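Long-range contacts in beta-1,4-galactanase (Thielavia heterothallica, PDB 1HJS), which catalyses hydrolysis of beta-1,4-galactosidic linkages in type I arabinogalactans, as a family 53 glycoside hydrolase of clan GH-A: residues A[174-179]-A[240-245]; A[2-7]-A[289-294]; A[78-83]-A[128-133]. All blocks are in the same frame, centred on the assembly; numbering follows the deposited sequence.

Contact 1 of 3, residues A[174-179]-A[240-245]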
loop_
_atom_site.group_PDB
_atom_site.type_symbol
_atom_site.label_atom_id
_atom_site.label_comp_id
_atom_site.label_asym_id
_atom_site.label_seq_id
_atom_site.Cartn_x
_atom_site.Cartn_y
_atom_site.Cartn_z
ATOM N N LYS A 174 10.972 -2.100 8.005
ATOM C CA LYS A 174 11.450 -0.919 7.311
ATOM C C LYS A 174 10.287 0.061 7.458
ATOM O O LYS A 174 9.121 -0.326 7.320
ATOM C CB LYS A 174 11.709 -1.229 5.836
ATOM C CG LYS A 174 12.931 -2.110 5.610
ATOM C CD LYS A 174 13.113 -2.439 4.137
ATOM C CE LYS A 174 14.372 -3.272 3.905
ATOM N NZ LYS A 174 14.488 -3.708 2.481
ATOM N N ILE A 175 10.591 1.318 7.759
ATOM C CA ILE A 175 9.542 2.315 7.930
ATOM C C ILE A 175 9.314 3.066 6.626
ATOM O O ILE A 175 10.246 3.604 6.029
ATOM C CB ILE A 175 9.901 3.293 9.060
ATOM C CG1 ILE A 175 10.049 2.513 10.370
ATOM C CG2 ILE A 175 8.820 4.353 9.199
ATOM C CD1 ILE A 175 10.564 3.336 11.533
ATOM N N MET A 176 8.061 3.102 6.190
ATOM C CA MET A 176 7.717 3.750 4.930
ATOM C C MET A 176 6.742 4.912 5.025
ATOM O O MET A 176 5.834 4.911 5.849
ATOM C CB MET A 176 7.126 2.708 3.976
ATOM C CG MET A 176 6.504 3.294 2.713
ATOM S SD MET A 176 5.580 2.047 1.794
ATOM C CE MET A 176 6.910 1.123 1.060
ATOM N N ILE A 177 6.960 5.909 4.171
ATOM C CA ILE A 177 6.072 7.058 4.058
ATOM C C ILE A 177 5.477 6.847 2.673
ATOM O O ILE A 177 6.204 6.630 1.698
ATOM C CB ILE A 177 6.829 8.398 4.133
ATOM C CG1 ILE A 177 7.250 8.661 5.583
ATOM C CG2 ILE A 177 5.940 9.532 3.631
ATOM C CD1 ILE A 177 8.085 9.924 5.777
ATOM N N HIS A 178 4.152 6.898 2.600
ATOM C CA HIS A 178 3.427 6.635 1.366
ATOM C C HIS A 178 2.588 7.803 0.851
ATOM O O HIS A 178 1.688 8.279 1.538
ATOM C CB HIS A 178 2.526 5.410 1.603
ATOM C CG HIS A 178 1.572 5.114 0.486
ATOM N ND1 HIS A 178 0.406 4.403 0.681
ATOM C CD2 HIS A 178 1.611 5.419 -0.833
ATOM C CE1 HIS A 178 -0.234 4.286 -0.470
ATOM N NE2 HIS A 178 0.476 4.894 -1.403
ATOM N N LEU A 179 2.897 8.242 -0.369
ATOM C CA LEU A 179 2.183 9.327 -1.039
ATOM C C LEU A 179 1.524 8.777 -2.309
ATOM O O LEU A 179 1.979 7.781 -2.875
ATOM C CB LEU A 179 3.160 10.446 -1.426
ATOM C CG LEU A 179 3.474 11.551 -0.412
ATOM C CD1 LEU A 179 3.708 10.977 0.965
ATOM C CD2 LEU A 179 4.678 12.353 -0.908
ATOM N N GLU A 240 14.859 3.539 -0.171
ATOM C CA GLU A 240 14.371 2.425 -0.975
ATOM C C GLU A 240 13.020 2.884 -1.502
ATOM O O GLU A 240 12.287 3.587 -0.812
ATOM C CB GLU A 240 14.216 1.156 -0.138
ATOM C CG GLU A 240 15.540 0.574 0.334
ATOM C CD GLU A 240 15.432 -0.898 0.694
ATOM O OE1 GLU A 240 14.480 -1.264 1.409
ATOM O OE2 GLU A 240 16.302 -1.684 0.260
ATOM N N ILE A 241 12.695 2.485 -2.725
ATOM C CA ILE A 241 11.454 2.914 -3.354
ATOM C C ILE A 241 10.554 1.769 -3.802
ATOM O O ILE A 241 11.030 0.718 -4.231
ATOM C CB ILE A 241 11.784 3.809 -4.564
ATOM C CG1 ILE A 241 12.407 5.115 -4.063
ATOM C CG2 ILE A 241 10.546 4.051 -5.414
ATOM C CD1 ILE A 241 13.102 5.904 -5.141
ATOM N N ALA A 242 9.246 1.983 -3.702
ATOM C CA ALA A 242 8.294 0.962 -4.117
ATOM C C ALA A 242 6.954 1.526 -4.558
ATOM O O ALA A 242 6.493 2.557 -4.059
ATOM C CB ALA A 242 8.070 -0.036 -2.981
ATOM N N VAL A 243 6.340 0.844 -5.517
ATOM C CA VAL A 243 5.011 1.206 -5.979
ATOM C C VAL A 243 4.199 0.285 -5.080
ATOM O O VAL A 243 4.233 -0.935 -5.243
ATOM C CB VAL A 243 4.798 0.831 -7.458
ATOM C CG1 VAL A 243 3.319 0.956 -7.817
ATOM C CG2 VAL A 243 5.629 1.756 -8.352
ATOM N N VAL A 244 3.495 0.867 -4.118
ATOM C CA VAL A 244 2.736 0.078 -3.157
ATOM C C VAL A 244 1.268 -0.156 -3.487
ATOM O O VAL A 244 0.572 -0.867 -2.765
ATOM C CB VAL A 244 2.873 0.694 -1.748
ATOM C CG1 VAL A 244 4.341 0.773 -1.381
ATOM C CG2 VAL A 244 2.260 2.088 -1.709
ATOM N N GLU A 245 0.806 0.439 -4.580
ATOM C CA GLU A 245 -0.570 0.264 -5.038
ATOM C C GLU A 245 -0.615 0.475 -6.544
ATOM O O GLU A 245 -0.081 1.460 -7.047
ATOM C CB GLU A 245 -1.519 1.268 -4.371
ATOM C CG GLU A 245 -2.018 0.859 -2.989
ATOM C CD GLU A 245 -3.144 1.746 -2.488
ATOM O OE1 GLU A 245 -3.969 2.192 -3.322
ATOM O OE2 GLU A 245 -3.220 1.986 -1.264
#
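V244 meets the imidazole of H178 in a CH-pi contact: its CG2 lies 3.4 Å from the ring centroid and only 14° off the ring normal, over the face. The other branch, V244 CG1, packs at 3.6 Å against M176 CE and also touches SD. A bend at chi3 turns that methyl toward strand 240-245, beside V244 CG1 and on toward A242 CB. At the H178 edge, in the ring plane, E245 OE2 stands 3.9 Å from CE1, the carboxylate and ring planes being 67° apart. K174, extended beyond CG, reaches across at about a right angle to E240, and its NZ takes the syn lone pair of OE1 at 2.7 Å in a salt bridge. Strands 174-179 and 240-245 are the fifth and seventh of the (beta/alpha)8 barrel, with 208-212 between them; their segment axes, 8.8 Å apart and 58° askew, meet through side chains across the barrel interior. In the second shell, S212 OG binds H178 NE2, and M208 flanks both K174 and M176. E245, assigned as the nucleophile, is held at OE1 by Y214 and at OE2 by R45.

Contact 2 of 3, residues A[2-7]-A[289-294]. With SO4 (sulfate ion), chain H.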
loop_
_atom_site.group_PDB
_atom_site.type_symbol
_atom_site.label_atom_id
_atom_site.label_comp_id
_atom_site.label_asym_id
_atom_site.label_seq_id
_atom_site.Cartn_x
_atom_site.Cartn_y
_atom_site.Cartn_z
ATOM N N LEU A 2 13.016 -7.481 -8.208
ATOM C CA LEU A 2 12.332 -6.872 -7.071
ATOM C C LEU A 2 12.489 -7.678 -5.790
ATOM O O LEU A 2 12.434 -8.907 -5.804
ATOM C CB LEU A 2 10.837 -6.718 -7.362
ATOM C CG LEU A 2 10.408 -5.721 -8.435
ATOM C CD1 LEU A 2 8.894 -5.783 -8.594
ATOM C CD2 LEU A 2 10.855 -4.317 -8.044
ATOM N N THR A 3 12.672 -6.977 -4.680
ATOM C CA THR A 3 12.806 -7.630 -3.390
ATOM C C THR A 3 11.416 -8.033 -2.920
ATOM O O THR A 3 11.208 -9.138 -2.415
ATOM C CB THR A 3 13.426 -6.679 -2.353
ATOM O OG1 THR A 3 14.769 -6.373 -2.741
ATOM C CG2 THR A 3 13.429 -7.314 -0.968
ATOM N N TYR A 4 10.465 -7.126 -3.111
ATOM C CA TYR A 4 9.087 -7.363 -2.699
ATOM C C TYR A 4 8.165 -7.509 -3.896
ATOM O O TYR A 4 7.999 -6.574 -4.677
ATOM C CB TYR A 4 8.594 -6.204 -1.832
ATOM C CG TYR A 4 9.500 -5.895 -0.661
ATOM C CD1 TYR A 4 9.475 -6.674 0.498
ATOM C CD2 TYR A 4 10.419 -4.850 -0.732
ATOM C CE1 TYR A 4 10.350 -6.419 1.556
ATOM C CE2 TYR A 4 11.298 -4.588 0.315
ATOM C CZ TYR A 4 11.261 -5.379 1.454
ATOM O OH TYR A 4 12.149 -5.136 2.470
ATOM N N ARG A 5 7.587 -8.694 -4.042
ATOM C CA ARG A 5 6.639 -8.968 -5.116
ATOM C C ARG A 5 5.353 -9.217 -4.349
ATOM O O ARG A 5 5.152 -10.304 -3.813
ATOM C CB ARG A 5 7.035 -10.232 -5.889
ATOM C CG ARG A 5 8.398 -10.169 -6.568
ATOM C CD ARG A 5 8.635 -11.425 -7.405
ATOM N NE ARG A 5 8.515 -12.635 -6.595
ATOM C CZ ARG A 5 9.475 -13.106 -5.805
ATOM N NH1 ARG A 5 10.640 -12.477 -5.724
ATOM N NH2 ARG A 5 9.264 -14.196 -5.081
ATOM N N GLY A 6 4.484 -8.219 -4.268
ATOM C CA GLY A 6 3.276 -8.442 -3.501
ATOM C C GLY A 6 1.941 -7.935 -3.988
ATOM O O GLY A 6 1.800 -7.394 -5.086
ATOM N N VAL A 7 0.946 -8.152 -3.137
ATOM C CA VAL A 7 -0.412 -7.716 -3.390
ATOM C C VAL A 7 -0.980 -7.303 -2.046
ATOM O O VAL A 7 -0.496 -7.738 -0.992
ATOM C CB VAL A 7 -1.307 -8.860 -3.955
ATOM C CG1 VAL A 7 -0.690 -9.443 -5.211
ATOM C CG2 VAL A 7 -1.512 -9.948 -2.890
ATOM N N ARG A 289 17.692 1.662 -5.971
ATOM C CA ARG A 289 17.024 1.179 -4.769
ATOM C C ARG A 289 15.523 0.957 -4.955
ATOM O O ARG A 289 14.766 1.014 -3.982
ATOM C CB ARG A 289 17.254 2.137 -3.596
ATOM C CG ARG A 289 18.710 2.527 -3.392
ATOM C CD ARG A 289 18.910 3.183 -2.039
ATOM N NE ARG A 289 19.321 2.211 -1.035
ATOM C CZ ARG A 289 19.377 2.449 0.274
ATOM N NH1 ARG A 289 19.037 3.639 0.757
ATOM N NH2 ARG A 289 19.790 1.497 1.103
ATOM N N GLY A 290 15.095 0.730 -6.197
ATOM C CA GLY A 290 13.688 0.448 -6.455
ATOM C C GLY A 290 13.565 -1.010 -6.052
ATOM O O GLY A 290 14.166 -1.879 -6.694
ATOM N N VAL A 291 12.794 -1.296 -5.009
ATOM C CA VAL A 291 12.713 -2.667 -4.524
ATOM C C VAL A 291 11.370 -3.379 -4.457
ATOM O O VAL A 291 11.332 -4.569 -4.141
ATOM C CB VAL A 291 13.332 -2.754 -3.120
ATOM C CG1 VAL A 291 14.772 -2.292 -3.160
ATOM C CG2 VAL A 291 12.532 -1.893 -2.151
ATOM N N GLY A 292 10.271 -2.695 -4.742
ATOM C CA GLY A 292 9.001 -3.394 -4.639
ATOM C C GLY A 292 7.825 -2.919 -5.467
ATOM O O GLY A 292 7.780 -1.781 -5.939
ATOM N N LEU A 293 6.869 -3.826 -5.639
ATOM C CA LEU A 293 5.642 -3.557 -6.375
ATOM C C LEU A 293 4.528 -4.347 -5.711
ATOM O O LEU A 293 4.678 -5.543 -5.450
ATOM C CB LEU A 293 5.774 -3.985 -7.840
ATOM C CG LEU A 293 4.550 -3.745 -8.738
ATOM C CD1 LEU A 293 4.971 -3.762 -10.194
ATOM C CD2 LEU A 293 3.492 -4.814 -8.486
ATOM N N PHE A 294 3.417 -3.676 -5.426
ATOM C CA PHE A 294 2.269 -4.333 -4.812
ATOM C C PHE A 294 1.000 -4.052 -5.601
ATOM O O PHE A 294 0.632 -2.894 -5.793
ATOM C CB PHE A 294 2.066 -3.848 -3.377
ATOM C CG PHE A 294 3.144 -4.287 -2.424
ATOM C CD1 PHE A 294 4.392 -3.672 -2.431
ATOM C CD2 PHE A 294 2.906 -5.322 -1.523
ATOM C CE1 PHE A 294 5.398 -4.084 -1.548
ATOM C CE2 PHE A 294 3.903 -5.744 -0.635
ATOM C CZ PHE A 294 5.151 -5.122 -0.649
HETATM S S SO4 H . 12.151 -14.522 -2.736
HETATM O O1 SO4 H . 13.467 -15.381 -3.136
HETATM O O2 SO4 H . 12.497 -13.151 -3.045
HETATM O O3 SO4 H . 11.121 -14.956 -3.403
HETATM O O4 SO4 H . 12.078 -14.685 -1.308
#
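Y4 and F294 meet beside a parallel strand pairing that illustrates how a barrel is sealed: strand 4-8, first in the chain, runs alongside strand 290-296, the last, with short-segment axes 4.8 Å apart. V291 O accepts two amides, a nearly straight bond from Y4 N (2.9 Å, 171°) and a weak one from T3 N. Next, L293 N donates to Y4 O, and L293 O receives G6 N at 2.9 Å. CA-H...O contacts fill in between, the shorter being F294 CA to G6 O at 3.1 Å.

Apolar packing divides between two faces. Inside the barrel, Y4 CB rests 3.8 Å from F294 CZ, and the F294 ring lies so near G6 CA that a CB there would collide with CE2. At the end where the strands begin, V291 CG2 lies in the plane of the Y4 ring at its edge, and T3 CG2 sits over one face of that ring. On the outer face, the L2 side chain crosses that of L293 obliquely, its CD1 3.7 Å from L293 CB, and both leucines reach helix 270-285.

R5 points away from the partner strand. Bent at chi3 (-56°), it offers its guanidinium edge to a sulfate, most likely picked up during crystal growth: NH2 gives O3 a bond of 2.6 Å and 173°, and NH1 makes a weak one to O2. R5 NE also binds G40 O. An alanine here removes the guanidinium, and the sulfate would probably no longer be held at this site, G40 O being left without its mate from NE. The chemistry thus implies a closure held mainly by backbone bonds, with glycines at G6 and G292 making room for the aromatic side chains of the barrel interior.

Contact 3 of 3, residues A[78-83]-A[128-133]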
loop_
_atom_site.group_PDB
_atom_site.type_symbol
_atom_site.label_atom_id
_atom_site.label_comp_id
_atom_site.label_asym_id
_atom_site.label_seq_id
_atom_site.Cartn_x
_atom_site.Cartn_y
_atom_site.Cartn_z
ATOM N N ILE A 78 2.481 -3.881 6.839
ATOM C CA ILE A 78 1.388 -3.251 7.571
ATOM C C ILE A 78 1.229 -1.796 7.138
ATOM O O ILE A 78 2.171 -1.011 7.196
ATOM C CB ILE A 78 1.641 -3.295 9.100
ATOM C CG1 ILE A 78 1.523 -4.736 9.604
ATOM C CG2 ILE A 78 0.661 -2.375 9.826
ATOM C CD1 ILE A 78 0.121 -5.326 9.500
ATOM N N ASP A 79 0.022 -1.447 6.709
ATOM C CA ASP A 79 -0.279 -0.093 6.261
ATOM C C ASP A 79 -1.223 0.588 7.245
ATOM O O ASP A 79 -2.432 0.387 7.196
ATOM C CB ASP A 79 -0.907 -0.153 4.861
ATOM C CG ASP A 79 -1.413 1.199 4.372
ATOM O OD1 ASP A 79 -1.041 2.241 4.948
ATOM O OD2 ASP A 79 -2.181 1.209 3.387
ATOM N N PHE A 80 -0.658 1.375 8.160
ATOM C CA PHE A 80 -1.464 2.095 9.139
ATOM C C PHE A 80 -2.141 3.277 8.470
ATOM O O PHE A 80 -1.459 4.155 7.938
ATOM C CB PHE A 80 -0.595 2.648 10.278
ATOM C CG PHE A 80 -0.136 1.616 11.263
ATOM C CD1 PHE A 80 -1.055 0.892 12.014
ATOM C CD2 PHE A 80 1.225 1.396 11.469
ATOM C CE1 PHE A 80 -0.628 -0.039 12.963
ATOM C CE2 PHE A 80 1.667 0.462 12.421
ATOM C CZ PHE A 80 0.737 -0.252 13.166
ATOM N N HIS A 81 -3.471 3.303 8.484
ATOM C CA HIS A 81 -4.199 4.427 7.905
ATOM C C HIS A 81 -4.388 5.518 8.958
ATOM O O HIS A 81 -4.732 6.655 8.630
ATOM C CB HIS A 81 -5.576 3.989 7.383
ATOM C CG HIS A 81 -5.534 3.327 6.040
ATOM N ND1 HIS A 81 -6.505 3.530 5.082
ATOM C CD2 HIS A 81 -4.642 2.467 5.495
ATOM C CE1 HIS A 81 -6.210 2.824 4.004
ATOM N NE2 HIS A 81 -5.085 2.170 4.228
ATOM N N TYR A 82 -4.149 5.171 10.222
ATOM C CA TYR A 82 -4.319 6.114 11.323
ATOM C C TYR A 82 -5.661 6.822 11.199
ATOM O O TYR A 82 -5.751 8.055 11.240
ATOM C CB TYR A 82 -3.178 7.139 11.350
ATOM C CG TYR A 82 -1.819 6.536 11.670
ATOM C CD1 TYR A 82 -1.668 5.633 12.723
ATOM C CD2 TYR A 82 -0.679 6.903 10.950
ATOM C CE1 TYR A 82 -0.414 5.112 13.056
ATOM C CE2 TYR A 82 0.582 6.386 11.276
ATOM C CZ TYR A 82 0.702 5.493 12.333
ATOM O OH TYR A 82 1.937 5.000 12.683
ATOM N N SER A 83 -6.702 6.012 11.039
ATOM C CA SER A 83 -8.069 6.485 10.912
ATOM C C SER A 83 -8.953 5.282 11.190
ATOM O O SER A 83 -8.468 4.152 11.201
ATOM C CB SER A 83 -8.329 7.000 9.492
ATOM O OG SER A 83 -9.659 7.482 9.369
ATOM N N THR A 128 7.735 -6.850 7.490
ATOM C CA THR A 128 8.969 -6.449 6.833
ATOM C C THR A 128 8.885 -4.964 6.500
ATOM O O THR A 128 9.902 -4.287 6.379
ATOM C CB THR A 128 9.199 -7.255 5.538
ATOM O OG1 THR A 128 8.002 -7.246 4.751
ATOM C CG2 THR A 128 9.568 -8.692 5.869
ATOM N N ILE A 129 7.657 -4.470 6.374
ATOM C CA ILE A 129 7.409 -3.067 6.049
ATOM C C ILE A 129 6.227 -2.518 6.840
ATOM O O ILE A 129 5.230 -3.209 7.054
ATOM C CB ILE A 129 7.066 -2.882 4.545
ATOM C CG1 ILE A 129 8.204 -3.408 3.672
ATOM C CG2 ILE A 129 6.798 -1.403 4.245
ATOM C CD1 ILE A 129 7.890 -3.361 2.179
ATOM N N VAL A 130 6.348 -1.269 7.275
ATOM C CA VAL A 130 5.269 -0.599 7.985
ATOM C C VAL A 130 5.188 0.820 7.443
ATOM O O VAL A 130 6.176 1.547 7.473
ATOM C CB VAL A 130 5.526 -0.505 9.510
ATOM C CG1 VAL A 130 4.439 0.343 10.167
ATOM C CG2 VAL A 130 5.550 -1.898 10.127
ATOM N N SER A 131 4.030 1.211 6.919
ATOM C CA SER A 131 3.896 2.573 6.432
ATOM C C SER A 131 3.191 3.362 7.520
ATOM O O SER A 131 2.192 2.910 8.080
ATOM C CB SER A 131 3.086 2.640 5.124
ATOM O OG SER A 131 1.710 2.363 5.325
ATOM N N ILE A 132 3.740 4.525 7.851
ATOM C CA ILE A 132 3.126 5.376 8.856
ATOM C C ILE A 132 2.194 6.335 8.116
ATOM O O ILE A 132 2.531 7.493 7.852
ATOM C CB ILE A 132 4.197 6.144 9.677
ATOM C CG1 ILE A 132 5.232 6.783 8.749
ATOM C CG2 ILE A 132 4.889 5.177 10.633
ATOM C CD1 ILE A 132 6.334 7.532 9.484
ATOM N N GLY A 133 1.021 5.810 7.773
ATOM C CA GLY A 133 0.023 6.575 7.052
ATOM C C GLY A 133 -0.204 5.999 5.661
ATOM O O GLY A 133 0.643 5.279 5.130
#
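The third and fourth strands of the (beta/alpha)8 barrel, 75-80 and 129-132, pair here in parallel, and in clan GH-A the end of the fourth leads to the acid/base glutamate, a role assigned here to E135. I78 bonds through both its N and its O, N to I129 O at 2.8 Å and O from S131 N at 2.9 Å; a longer bond, F80 N to S131 O, continues the ladder. Facing the surrounding helices, F80 CE2 packs 3.6 Å from V130 CG1, and I78 CG2 sits over the centre of one face of the F80 ring. Y82 follows beyond the strand end: its CE2 lies 4.0 Å from I132 CB, which stands at the ring edge in its plane, while its hydroxyl is tied to T113.

On the inner side, D79 has CG anti to its own N (chi1 173°), which brings OD1 to 2.8 Å from S131 OG. I132 centres an inverse gamma turn, after which G133, at phi/psi 114/159, would press a CB on the preceding carbonyl O, so glycine suits the position; its CA lies 3.0 Å from F80 O. D79 OD2 forms a salt bridge with R45 and takes a weak bond from H81 NE2, which probably limits rotation of the carboxylate and helps position R45, itself also salt-bridged to E245.

Overall arrangement
All three contacts belong to one closed eight-stranded barrel, and contacts 1 and 3 both lie within the chain loop that contact 2 closes. Centres of contacts 1 and 2, and of 1 and 3, are about 10 Å apart; those of 2 and 3 about 16 Å. Contact 1 joins the others directly: K174 NZ meets Y4 OH at 2.7 Å, probably as a hydrogen bond, and M176 N probably donates to V130 O at 2.8 Å. Contacts 1 and 3 border the active site, and F294 of contact 2 lies near it. Between side chains, H178 is about 3 Å from E135, while D79 and F294 lie about 5 and 6 Å from E245. R45 thereby bridges contacts 1 and 3.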